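Local coordinates for protein adenine phosphoribosyltransferase (Leishmania donovani, PDB 1QB7) that probably catalyses the formation of AMP and diphosphate from adenine and 5-phospho-alpha-D-ribose 1-diphosphate in purine salvage, at residues Q20-S25 with I200-D205; P1-S6 with L11-H16; E52-I57 with G86-V91. All blocks are in the same frame, centred on the assembly; numbering follows the deposited sequence.

In the fold
The contacts run from the N-terminal edge of the fold toward the dimer interface. Contact 2 closes the hairpin at the edge of the main sheet; contact 1, centred 10 Å away, packs the following helix against the corner at Leu202 and Leu203, just after strand 199-201, the hairpin's neighbour in the sheet. The two are joined by a probable hydrogen bond between Ser201 O and Leu12 N (3.1 Å). Contact 3 is nested inside the long loop that contact 1 closes, and their centres are 15 Å apart; Ser25 OG meets Thr53 OG1 at 2.6 Å. Contacts 2 and 3 do not touch. The bound adenine lies about 11 Å from the Leu203 side chain and about 14 Å from that of Ile57.

Contact 1. Residues Q20-S25 with I200-D205; sequences QLLKKS and ISLLSD
Leu203 and Leu22 each lay a methyl over the flat face of a peptide unit of the other segment. Leu203 CD2 stands almost directly above the peptide joining Leu22 to Lys23, 3.9 Å from Lys23 N, and the same methyl is 3.9 Å from Leu22 CB. In return Leu22 CD1 lies over the peptide joining Leu202 to Leu203, 4.1 Å from Leu202 O. No side-chain ring takes part, and no hydrogen bond crosses between the segments, so this geometry is one of apolar packing on backbone planes. The tightest point is Leu22 CD1 against Leu202 CB at 3.5 Å, closer than carbons usually pack, with the two side chains set obliquely. In Leu203, CG is opposite the backbone N (chi1 -170°), which sends CD2 toward the helix. Lys23 adds only the start of its chain, CB being 4.3 Å from Leu203 CD1; its NZ is hydrogen-bonded to Ala207 O. Beyond the leucines, Ile174 and Thr53 also pack on Leu22, and Asp205 O accepts from Arg40 NH2, a side chain of the adenine pocket. Helix 17-25 is thus seated where the chain turns a corner at Leu202, passing from the main sheet to the small parallel sheet, an arrangement consistent with the base-binding hood of type I phosphoribosyltransferases.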
ATOM      1  N   GLN A  20      -1.206  11.571  20.954  1.00 22.32           N
ATOM      2  CA  GLN A  20      -2.480  11.445  21.639  1.00 24.04           C
ATOM      3  C   GLN A  20      -3.535  10.849  20.716  1.00 23.18           C
ATOM      4  O   GLN A  20      -4.303   9.982  21.118  1.00 22.96           O
ATOM      5  CB  GLN A  20      -2.947  12.828  22.102  1.00 27.49           C
ATOM      6  CG  GLN A  20      -2.031  13.506  23.103  1.00 34.05           C
ATOM      7  CD  GLN A  20      -2.221  12.973  24.499  1.00 40.92           C
ATOM      8  OE1 GLN A  20      -2.782  13.653  25.357  1.00 45.30           O
ATOM      9  NE2 GLN A  20      -1.769  11.740  24.739  1.00 44.95           N
ATOM     10  N   LEU A  21      -3.568  11.335  19.480  1.00 22.17           N
ATOM     11  CA  LEU A  21      -4.530  10.883  18.486  1.00 21.00           C
ATOM     12  C   LEU A  21      -4.311   9.413  18.140  1.00 19.39           C
ATOM     13  O   LEU A  21      -5.266   8.661  17.967  1.00 19.37           O
ATOM     14  CB  LEU A  21      -4.422  11.770  17.243  1.00 22.14           C
ATOM     15  CG  LEU A  21      -5.582  11.841  16.252  1.00 25.04           C
ATOM     16  CD1 LEU A  21      -6.911  11.951  16.966  1.00 26.63           C
ATOM     17  CD2 LEU A  21      -5.365  13.040  15.354  1.00 25.18           C
ATOM     18  N   LEU A  22      -3.047   9.010  18.060  1.00 17.72           N
ATOM     19  CA  LEU A  22      -2.691   7.627  17.755  1.00 18.28           C
ATOM     20  C   LEU A  22      -3.121   6.700  18.884  1.00 18.54           C
ATOM     21  O   LEU A  22      -3.650   5.617  18.641  1.00 18.34           O
ATOM     22  CB  LEU A  22      -1.184   7.500  17.526  1.00 16.59           C
ATOM     23  CG  LEU A  22      -0.672   8.041  16.194  1.00 16.36           C
ATOM     24  CD1 LEU A  22       0.844   8.123  16.206  1.00 16.51           C
ATOM     25  CD2 LEU A  22      -1.158   7.147  15.070  1.00 13.22           C
ATOM     26  N   LYS A  23      -2.896   7.137  20.120  1.00 18.60           N
ATOM     27  CA  LYS A  23      -3.266   6.355  21.294  1.00 18.98           C
ATOM     28  C   LYS A  23      -4.792   6.177  21.343  1.00 17.70           C
ATOM     29  O   LYS A  23      -5.298   5.129  21.740  1.00 18.51           O
ATOM     30  CB  LYS A  23      -2.756   7.068  22.546  1.00 20.07           C
ATOM     31  CG  LYS A  23      -3.064   6.398  23.869  1.00 23.38           C
ATOM     32  CD  LYS A  23      -2.618   7.318  24.998  1.00 27.78           C
ATOM     33  CE  LYS A  23      -3.052   6.837  26.373  1.00 33.34           C
ATOM     34  NZ  LYS A  23      -2.422   5.545  26.765  1.00 35.46           N
ATOM     35  N   LYS A  24      -5.510   7.203  20.897  1.00 17.92           N
ATOM     36  CA  LYS A  24      -6.967   7.205  20.878  1.00 18.17           C
ATOM     37  C   LYS A  24      -7.529   6.347  19.746  1.00 19.69           C
ATOM     38  O   LYS A  24      -8.492   5.609  19.944  1.00 19.62           O
ATOM     39  CB  LYS A  24      -7.473   8.646  20.745  1.00 21.04           C
ATOM     40  CG  LYS A  24      -8.984   8.801  20.626  1.00 25.19           C
ATOM     41  CD  LYS A  24      -9.358  10.253  20.319  1.00 30.36           C
ATOM     42  CE  LYS A  24     -10.834  10.412  19.950  1.00 31.84           C
ATOM     43  NZ  LYS A  24     -11.754  10.091  21.079  1.00 33.94           N
ATOM     44  N   SER A  25      -6.902   6.423  18.576  1.00 19.75           N
ATOM     45  CA  SER A  25      -7.348   5.680  17.395  1.00 19.47           C
ATOM     46  C   SER A  25      -6.957   4.212  17.304  1.00 18.44           C
ATOM     47  O   SER A  25      -7.763   3.389  16.875  1.00 21.62           O
ATOM     48  CB  SER A  25      -6.875   6.381  16.120  1.00 18.48           C
ATOM     49  OG  SER A  25      -7.356   7.710  16.065  1.00 20.93           O
ATOM     50  N   ILE A 200      12.903   6.276  14.291  1.00 16.09           N
ATOM     51  CA  ILE A 200      11.919   7.157  14.911  1.00 15.67           C
ATOM     52  C   ILE A 200      10.542   6.497  14.858  1.00 16.83           C
ATOM     53  O   ILE A 200      10.197   5.817  13.885  1.00 16.61           O
ATOM     54  CB  ILE A 200      11.843   8.578  14.272  1.00 17.17           C
ATOM     55  CG1 ILE A 200      11.325   8.506  12.839  1.00 17.03           C
ATOM     56  CG2 ILE A 200      13.196   9.275  14.341  1.00 17.40           C
ATOM     57  CD1 ILE A 200      10.755   9.814  12.341  1.00 17.30           C
ATOM     58  N   SER A 201       9.791   6.640  15.947  1.00 16.86           N
ATOM     59  CA  SER A 201       8.445   6.087  16.055  1.00 16.72           C
ATOM     60  C   SER A 201       7.525   7.166  16.604  1.00 16.95           C
ATOM     61  O   SER A 201       7.961   8.021  17.379  1.00 17.58           O
ATOM     62  CB  SER A 201       8.435   4.872  16.983  1.00 15.60           C
ATOM     63  OG  SER A 201       7.171   4.241  16.987  0.50 17.52           O
ATOM     64  N   LEU A 202       6.257   7.125  16.203  1.00 14.91           N
ATOM     65  CA  LEU A 202       5.278   8.106  16.655  1.00 15.99           C
ATOM     66  C   LEU A 202       4.558   7.666  17.934  1.00 16.80           C
ATOM     67  O   LEU A 202       4.061   8.503  18.691  1.00 17.60           O
ATOM     68  CB  LEU A 202       4.266   8.389  15.544  1.00 15.57           C
ATOM     69  CG  LEU A 202       4.870   8.783  14.190  1.00 16.82           C
ATOM     70  CD1 LEU A 202       3.770   8.905  13.153  1.00 15.25           C
ATOM     71  CD2 LEU A 202       5.659  10.082  14.315  1.00 17.41           C
ATOM     72  N   LEU A 203       4.522   6.359  18.176  1.00 15.17           N
ATOM     73  CA  LEU A 203       3.867   5.815  19.358  1.00 16.02           C
ATOM     74  C   LEU A 203       4.474   4.471  19.746  1.00 15.93           C
ATOM     75  O   LEU A 203       4.865   3.687  18.885  1.00 16.12           O
ATOM     76  CB  LEU A 203       2.368   5.627  19.103  1.00 14.47           C
ATOM     77  CG  LEU A 203       1.518   5.277  20.332  1.00 16.28           C
ATOM     78  CD1 LEU A 203       1.296   6.530  21.167  1.00 17.03           C
ATOM     79  CD2 LEU A 203       0.178   4.684  19.923  1.00 16.07           C
ATOM     80  N   SER A 204       4.576   4.229  21.049  1.00 16.83           N
ATOM     81  CA  SER A 204       5.090   2.967  21.569  1.00 16.95           C
ATOM     82  C   SER A 204       3.877   2.108  21.911  1.00 17.23           C
ATOM     83  O   SER A 204       2.883   2.623  22.417  1.00 17.43           O
ATOM     84  CB  SER A 204       5.906   3.200  22.841  1.00 17.50           C
ATOM     85  OG  SER A 204       6.112   1.977  23.528  1.00 21.27           O
ATOM     86  N   ASP A 205       3.951   0.803  21.667  1.00 18.74           N
ATOM     87  CA  ASP A 205       2.807  -0.044  21.992  1.00 21.87           C
ATOM     88  C   ASP A 205       2.528  -0.062  23.501  1.00 22.44           C
ATOM     89  O   ASP A 205       1.468  -0.504  23.931  1.00 22.42           O
ATOM     90  CB  ASP A 205       2.964  -1.462  21.427  1.00 23.38           C
ATOM     91  CG  ASP A 205       3.910  -2.315  22.233  1.00 26.12           C
ATOM     92  OD1 ASP A 205       4.975  -1.801  22.644  1.00 27.37           O
ATOM     93  OD2 ASP A 205       3.587  -3.506  22.442  1.00 27.64           O
TER

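Contact 2. Residues P1-S6 with L11-H16; sequences PFKEVS and LLDDSH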
ATOM      1  N   PRO A   1       8.398  16.962  20.102  1.00 24.95           N
ATOM      2  CA  PRO A   1       9.744  16.548  19.652  1.00 23.69           C
ATOM      3  C   PRO A   1      10.053  15.086  19.978  1.00 21.49           C
ATOM      4  O   PRO A   1       9.392  14.466  20.817  1.00 21.40           O
ATOM      5  CB  PRO A   1      10.737  17.483  20.342  1.00 24.90           C
ATOM      6  CG  PRO A   1       9.962  17.897  21.573  1.00 24.53           C
ATOM      7  CD  PRO A   1       8.519  18.054  21.082  1.00 27.82           C
ATOM      8  N   PHE A   2      11.065  14.545  19.306  1.00 18.98           N
ATOM      9  CA  PHE A   2      11.482  13.165  19.507  1.00 19.02           C
ATOM     10  C   PHE A   2      12.505  13.040  20.635  1.00 19.33           C
ATOM     11  O   PHE A   2      13.504  13.756  20.659  1.00 20.83           O
ATOM     12  CB  PHE A   2      12.044  12.593  18.203  1.00 17.69           C
ATOM     13  CG  PHE A   2      10.993  12.314  17.167  1.00 18.07           C
ATOM     14  CD1 PHE A   2      10.298  11.103  17.174  1.00 17.61           C
ATOM     15  CD2 PHE A   2      10.674  13.263  16.202  1.00 16.36           C
ATOM     16  CE1 PHE A   2       9.298  10.844  16.236  1.00 16.38           C
ATOM     17  CE2 PHE A   2       9.676  13.012  15.259  1.00 17.43           C
ATOM     18  CZ  PHE A   2       8.987  11.801  15.277  1.00 16.51           C
ATOM     19  N   LYS A   3      12.222  12.143  21.574  1.00 18.00           N
ATOM     20  CA  LYS A   3      13.085  11.888  22.723  1.00 18.74           C
ATOM     21  C   LYS A   3      13.874  10.604  22.504  1.00 19.43           C
ATOM     22  O   LYS A   3      13.328   9.611  22.032  1.00 20.19           O
ATOM     23  CB  LYS A   3      12.234  11.733  23.983  1.00 18.57           C
ATOM     24  CG  LYS A   3      11.396  12.950  24.296  1.00 24.25           C
ATOM     25  CD  LYS A   3      10.462  12.719  25.470  1.00 26.87           C
ATOM     26  CE  LYS A   3      11.219  12.425  26.743  1.00 29.05           C
ATOM     27  NZ  LYS A   3      10.318  12.522  27.924  1.00 31.48           N
ATOM     28  N   GLU A   4      15.150  10.618  22.869  1.00 19.08           N
ATOM     29  CA  GLU A   4      15.997   9.443  22.712  1.00 19.93           C
ATOM     30  C   GLU A   4      15.761   8.432  23.831  1.00 20.08           C
ATOM     31  O   GLU A   4      16.270   8.594  24.935  1.00 20.45           O
ATOM     32  CB  GLU A   4      17.467   9.856  22.701  1.00 20.79           C
ATOM     33  CG  GLU A   4      18.416   8.710  22.425  1.00 24.92           C
ATOM     34  CD  GLU A   4      19.867   9.096  22.601  1.00 27.01           C
ATOM     35  OE1 GLU A   4      20.242  10.220  22.210  1.00 28.59           O
ATOM     36  OE2 GLU A   4      20.639   8.273  23.131  1.00 28.68           O
ATOM     37  N   VAL A   5      15.008   7.378  23.535  1.00 20.22           N
ATOM     38  CA  VAL A   5      14.704   6.340  24.520  1.00 20.91           C
ATOM     39  C   VAL A   5      15.844   5.341  24.707  1.00 21.30           C
ATOM     40  O   VAL A   5      15.939   4.675  25.735  1.00 24.46           O
ATOM     41  CB  VAL A   5      13.392   5.607  24.177  1.00 21.12           C
ATOM     42  CG1 VAL A   5      12.250   6.590  24.195  1.00 21.17           C
ATOM     43  CG2 VAL A   5      13.483   4.927  22.819  1.00 20.37           C
ATOM     44  N   SER A   6      16.690   5.235  23.691  1.00 19.75           N
ATOM     45  CA  SER A   6      17.864   4.369  23.695  1.00 21.55           C
ATOM     46  C   SER A   6      18.713   4.919  22.548  1.00 23.66           C
ATOM     47  O   SER A   6      18.212   5.697  21.727  1.00 22.28           O
ATOM     48  CB  SER A   6      17.488   2.896  23.477  1.00 23.26           C
ATOM     49  OG  SER A   6      17.087   2.637  22.147  1.00 26.77           O
ATOM     50  N   LEU A  11      11.427   8.491  20.226  1.00 19.35           N
ATOM     51  CA  LEU A  11       9.988   8.345  20.373  1.00 18.95           C
ATOM     52  C   LEU A  11       9.358   9.719  20.532  1.00 19.28           C
ATOM     53  O   LEU A  11       9.854  10.550  21.291  1.00 20.17           O
ATOM     54  CB  LEU A  11       9.676   7.490  21.598  1.00 19.05           C
ATOM     55  CG  LEU A  11       8.205   7.257  21.936  1.00 20.58           C
ATOM     56  CD1 LEU A  11       7.513   6.474  20.819  1.00 18.97           C
ATOM     57  CD2 LEU A  11       8.132   6.501  23.250  1.00 18.54           C
ATOM     58  N   LEU A  12       8.286   9.967  19.784  1.00 17.96           N
ATOM     59  CA  LEU A  12       7.586  11.239  19.854  1.00 17.43           C
ATOM     60  C   LEU A  12       7.065  11.436  21.278  1.00 19.35           C
ATOM     61  O   LEU A  12       6.505  10.518  21.872  1.00 18.55           O
ATOM     62  CB  LEU A  12       6.425  11.252  18.858  1.00 16.52           C
ATOM     63  CG  LEU A  12       5.636  12.556  18.746  1.00 16.81           C
ATOM     64  CD1 LEU A  12       6.561  13.683  18.309  1.00 15.83           C
ATOM     65  CD2 LEU A  12       4.477  12.388  17.773  1.00 17.49           C
ATOM     66  N   ASP A  13       7.312  12.612  21.843  1.00 20.60           N
ATOM     67  CA  ASP A  13       6.860  12.918  23.195  1.00 23.35           C
ATOM     68  C   ASP A  13       5.336  12.748  23.233  1.00 23.19           C
ATOM     69  O   ASP A  13       4.627  13.300  22.388  1.00 24.18           O
ATOM     70  CB  ASP A  13       7.286  14.345  23.559  1.00 27.22           C
ATOM     71  CG  ASP A  13       6.807  14.765  24.924  1.00 31.79           C
ATOM     72  OD1 ASP A  13       7.417  14.355  25.931  1.00 34.82           O
ATOM     73  OD2 ASP A  13       5.815  15.511  24.987  1.00 35.80           O
ATOM     74  N   ASP A  14       4.841  11.990  24.212  1.00 23.58           N
ATOM     75  CA  ASP A  14       3.406  11.697  24.321  1.00 25.50           C
ATOM     76  C   ASP A  14       2.425  12.842  24.547  1.00 25.93           C
ATOM     77  O   ASP A  14       1.209  12.626  24.551  1.00 25.17           O
ATOM     78  CB  ASP A  14       3.138  10.559  25.319  1.00 27.47           C
ATOM     79  CG  ASP A  14       3.524  10.904  26.750  1.00 29.87           C
ATOM     80  OD1 ASP A  14       3.598  12.099  27.116  1.00 30.26           O
ATOM     81  OD2 ASP A  14       3.739   9.948  27.525  1.00 34.82           O
ATOM     82  N   SER A  15       2.945  14.048  24.744  1.00 25.86           N
ATOM     83  CA  SER A  15       2.084  15.204  24.947  1.00 28.08           C
ATOM     84  C   SER A  15       1.617  15.736  23.591  1.00 28.06           C
ATOM     85  O   SER A  15       0.583  16.408  23.503  1.00 28.95           O
ATOM     86  CB  SER A  15       2.826  16.304  25.711  1.00 28.86           C
ATOM     87  OG  SER A  15       3.727  16.984  24.858  1.00 30.68           O
ATOM     88  N   HIS A  16       2.368  15.402  22.537  1.00 26.30           N
ATOM     89  CA  HIS A  16       2.059  15.846  21.179  1.00 22.85           C
ATOM     90  C   HIS A  16       0.671  15.395  20.741  1.00 22.82           C
ATOM     91  O   HIS A  16       0.256  14.279  21.041  1.00 21.79           O
ATOM     92  CB  HIS A  16       3.101  15.314  20.197  1.00 21.96           C
ATOM     93  CG  HIS A  16       3.115  16.039  18.889  1.00 21.34           C
ATOM     94  ND1 HIS A  16       2.124  15.888  17.945  1.00 23.26           N
ATOM     95  CD2 HIS A  16       3.985  16.941  18.380  1.00 20.88           C
ATOM     96  CE1 HIS A  16       2.383  16.668  16.909  1.00 22.37           C
ATOM     97  NE2 HIS A  16       3.508  17.317  17.148  1.00 19.36           N
TER
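Lys3 reaches diagonally across the hairpin to Asp13, two residues past its paired partner Leu11. Its CB starts 3.8 Å from Leu11 O, and CG remains near that same oxygen. CD, carried on by an extended chi2 (174°), lies 3.5 Å from Asp13 OD1; only beyond it does the chain bend, at chi3 (62°). The tip gains less: NZ ends 4.0 Å from Asp13 OD1, a long salt bridge, so the aliphatic part makes the closer contact. Lys3 and Leu11 form an antiparallel hydrogen-bonded pair through both N-H...O bonds, and Phe2 and Leu12 the adjoining non-hydrogen-bonded pair. Asp13 N adds a third bond, to Pro1 O at 3.0 Å. On the opposite side of the strands, Leu12 CD1 stands 4.3 Å above the plane of the Phe2 ring, over its centre. Val5, which with Ser6 forms a classic beta bulge, meets Leu11 CB through CG1 at 3.8 Å. Asp13 OD2 is gripped twice by Ser15: OG arrives nearly along the C-O axis, whereas N comes from above the carboxylate plane. These features define an antiparallel beta hairpin running into an Asx turn, with His16 as N-cap of the following helix.

Contact 3. Residues E52-I57 with G86-V91; sequences ETLKAI and GPMIAV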
ATOM      1  N   GLU A  52      -8.830  11.990  10.671  1.00 21.53           N
ATOM      2  CA  GLU A  52      -8.070  12.952  11.458  1.00 23.17           C
ATOM      3  C   GLU A  52      -6.677  12.422  11.795  1.00 21.44           C
ATOM      4  O   GLU A  52      -5.696  13.163  11.735  1.00 20.04           O
ATOM      5  CB  GLU A  52      -8.829  13.321  12.737  1.00 25.66           C
ATOM      6  CG  GLU A  52      -8.244  14.524  13.459  1.00 35.18           C
ATOM      7  CD  GLU A  52      -8.868  14.790  14.824  1.00 40.67           C
ATOM      8  OE1 GLU A  52      -9.661  13.951  15.317  1.00 44.10           O
ATOM      9  OE2 GLU A  52      -8.543  15.845  15.413  1.00 42.97           O
ATOM     10  N   THR A  53      -6.588  11.134  12.119  1.00 19.65           N
ATOM     11  CA  THR A  53      -5.301  10.539  12.465  1.00 18.61           C
ATOM     12  C   THR A  53      -4.387  10.434  11.246  1.00 17.06           C
ATOM     13  O   THR A  53      -3.205  10.768  11.322  1.00 17.16           O
ATOM     14  CB  THR A  53      -5.471   9.153  13.132  1.00 20.15           C
ATOM     15  OG1 THR A  53      -6.424   9.253  14.197  1.00 20.76           O
ATOM     16  CG2 THR A  53      -4.147   8.668  13.714  1.00 18.72           C
ATOM     17  N   LEU A  54      -4.941  10.011  10.114  1.00 16.60           N
ATOM     18  CA  LEU A  54      -4.152   9.880   8.895  1.00 16.59           C
ATOM     19  C   LEU A  54      -3.588  11.250   8.493  1.00 18.09           C
ATOM     20  O   LEU A  54      -2.404  11.376   8.160  1.00 18.37           O
ATOM     21  CB  LEU A  54      -5.013   9.300   7.770  1.00 17.26           C
ATOM     22  CG  LEU A  54      -4.289   8.742   6.545  1.00 17.12           C
ATOM     23  CD1 LEU A  54      -3.397   7.561   6.922  1.00 14.76           C
ATOM     24  CD2 LEU A  54      -5.329   8.313   5.531  1.00 19.61           C
ATOM     25  N   LYS A  55      -4.427  12.280   8.583  1.00 16.61           N
ATOM     26  CA  LYS A  55      -4.019  13.635   8.242  1.00 17.46           C
ATOM     27  C   LYS A  55      -2.929  14.143   9.194  1.00 16.63           C
ATOM     28  O   LYS A  55      -1.970  14.787   8.766  1.00 16.19           O
ATOM     29  CB  LYS A  55      -5.226  14.577   8.260  1.00 18.52           C
ATOM     30  CG  LYS A  55      -4.908  15.975   7.765  1.00 24.72           C
ATOM     31  CD  LYS A  55      -6.113  16.883   7.818  1.00 29.06           C
ATOM     32  CE  LYS A  55      -5.718  18.307   7.464  1.00 36.64           C
ATOM     33  NZ  LYS A  55      -6.883  19.247   7.489  1.00 44.11           N
ATOM     34  N   ALA A  56      -3.064  13.819  10.477  1.00 16.47           N
ATOM     35  CA  ALA A  56      -2.087  14.239  11.479  1.00 17.01           C
ATOM     36  C   ALA A  56      -0.711  13.640  11.186  1.00 15.85           C
ATOM     37  O   ALA A  56       0.307  14.319  11.324  1.00 17.03           O
ATOM     38  CB  ALA A  56      -2.557  13.853  12.874  1.00 17.12           C
ATOM     39  N   ILE A  57      -0.688  12.375  10.770  1.00 14.85           N
ATOM     40  CA  ILE A  57       0.561  11.689  10.436  1.00 14.14           C
ATOM     41  C   ILE A  57       1.173  12.346   9.202  1.00 16.11           C
ATOM     42  O   ILE A  57       2.362  12.665   9.178  1.00 16.04           O
ATOM     43  CB  ILE A  57       0.318  10.204  10.114  1.00 14.13           C
ATOM     44  CG1 ILE A  57      -0.143   9.462  11.367  1.00 12.14           C
ATOM     45  CG2 ILE A  57       1.578   9.576   9.528  1.00 14.37           C
ATOM     46  CD1 ILE A  57      -0.655   8.077  11.090  1.00 13.85           C
ATOM     47  N   GLY A  86       3.598   6.155   2.958  1.00 15.96           N
ATOM     48  CA  GLY A  86       4.643   6.717   2.124  1.00 18.48           C
ATOM     49  C   GLY A  86       4.201   7.664   1.026  1.00 17.16           C
ATOM     50  O   GLY A  86       4.631   8.818   1.006  1.00 15.99           O
ATOM     51  N   PRO A  87       3.328   7.217   0.109  1.00 18.26           N
ATOM     52  CA  PRO A  87       2.835   8.043  -1.003  1.00 18.14           C
ATOM     53  C   PRO A  87       2.226   9.392  -0.625  1.00 18.74           C
ATOM     54  O   PRO A  87       2.453  10.382  -1.322  1.00 18.86           O
ATOM     55  CB  PRO A  87       1.815   7.130  -1.685  1.00 17.95           C
ATOM     56  CG  PRO A  87       2.378   5.756  -1.433  1.00 17.06           C
ATOM     57  CD  PRO A  87       2.795   5.844   0.019  1.00 17.25           C
ATOM     58  N   MET A  88       1.470   9.452   0.468  1.00 18.10           N
ATOM     59  CA  MET A  88       0.868  10.724   0.849  1.00 18.71           C
ATOM     60  C   MET A  88       1.899  11.730   1.348  1.00 18.53           C
ATOM     61  O   MET A  88       1.657  12.932   1.318  1.00 20.27           O
ATOM     62  CB  MET A  88      -0.279  10.545   1.848  1.00 19.82           C
ATOM     63  CG  MET A  88       0.105  10.005   3.193  1.00 22.63           C
ATOM     64  SD  MET A  88      -1.335   9.933   4.274  1.00 23.05           S
ATOM     65  CE  MET A  88      -0.528   9.461   5.787  1.00 23.78           C
ATOM     66  N   ILE A  89       3.053  11.242   1.791  1.00 16.53           N
ATOM     67  CA  ILE A  89       4.117  12.127   2.250  1.00 16.01           C
ATOM     68  C   ILE A  89       4.948  12.552   1.037  1.00 15.23           C
ATOM     69  O   ILE A  89       5.186  13.742   0.819  1.00 15.53           O
ATOM     70  CB  ILE A  89       5.030  11.426   3.270  1.00 17.40           C
ATOM     71  CG1 ILE A  89       4.231  11.054   4.520  1.00 19.17           C
ATOM     72  CG2 ILE A  89       6.187  12.333   3.657  1.00 20.71           C
ATOM     73  CD1 ILE A  89       4.962  10.090   5.438  1.00 17.29           C
ATOM     74  N   ALA A  90       5.344  11.566   0.234  1.00 14.97           N
ATOM     75  CA  ALA A  90       6.146  11.786  -0.965  1.00 14.63           C
ATOM     76  C   ALA A  90       5.495  12.743  -1.965  1.00 15.05           C
ATOM     77  O   ALA A  90       6.186  13.541  -2.603  1.00 16.19           O
ATOM     78  CB  ALA A  90       6.460  10.448  -1.641  1.00 14.58           C
ATOM     79  N   VAL A  91       4.170  12.674  -2.088  1.00 15.97           N
ATOM     80  CA  VAL A  91       3.439  13.541  -3.013  1.00 18.00           C
ATOM     81  C   VAL A  91       3.565  15.015  -2.609  1.00 18.10           C
ATOM     82  O   VAL A  91       3.637  15.899  -3.465  1.00 18.96           O
ATOM     83  CB  VAL A  91       1.942  13.125  -3.128  1.00 17.75           C
ATOM     84  CG1 VAL A  91       1.167  13.525  -1.889  1.00 16.87           C
ATOM     85  CG2 VAL A  91       1.323  13.723  -4.371  1.00 20.87           C
TER
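Met88 presses its terminal methyl onto Leu54, touching both side chain and backbone. CE lies 3.6 Å from Leu54 CD1 and also 3.6 Å from Leu54 O, while SD rests 3.9 Å from Leu54 CG, so the end of the thioether lies obliquely across the leucine branch. Ile57, one helical turn on, offers CG2 to the same methyl at a looser 4.3 Å. The torsions explain this reach: Met88 CG sits between the backbone N and the carbonyl carbon (chi1 65°), and the chain runs extended from there, projecting sulfur and methyl toward the other helix. Leu54 turns CG away from its own N (chi1 -164°), which presents CD1 to the methyl. The residues belong to helices 51-67 and 86-93 of the alpha/beta core; the second of these is the crossover helix between the neighbouring parallel strands 74-78 and 97-100, a beta-alpha-beta unit of this nucleotide-binding fold. Further out, Phe85 backs both Leu54 and Ile57, and Ile89 packs on Leu61, Val62 and Tyr65 of helix 51-67. Next to Leu54 in the helix, Thr53 OG1 is hydrogen-bonded to Ser50 OG and Ser25 OG. At the homodimer interface the second subunit completes the surroundings: its own Met88 packs against Met88, and Lys55 lies against Val91 of that neighbouring chain.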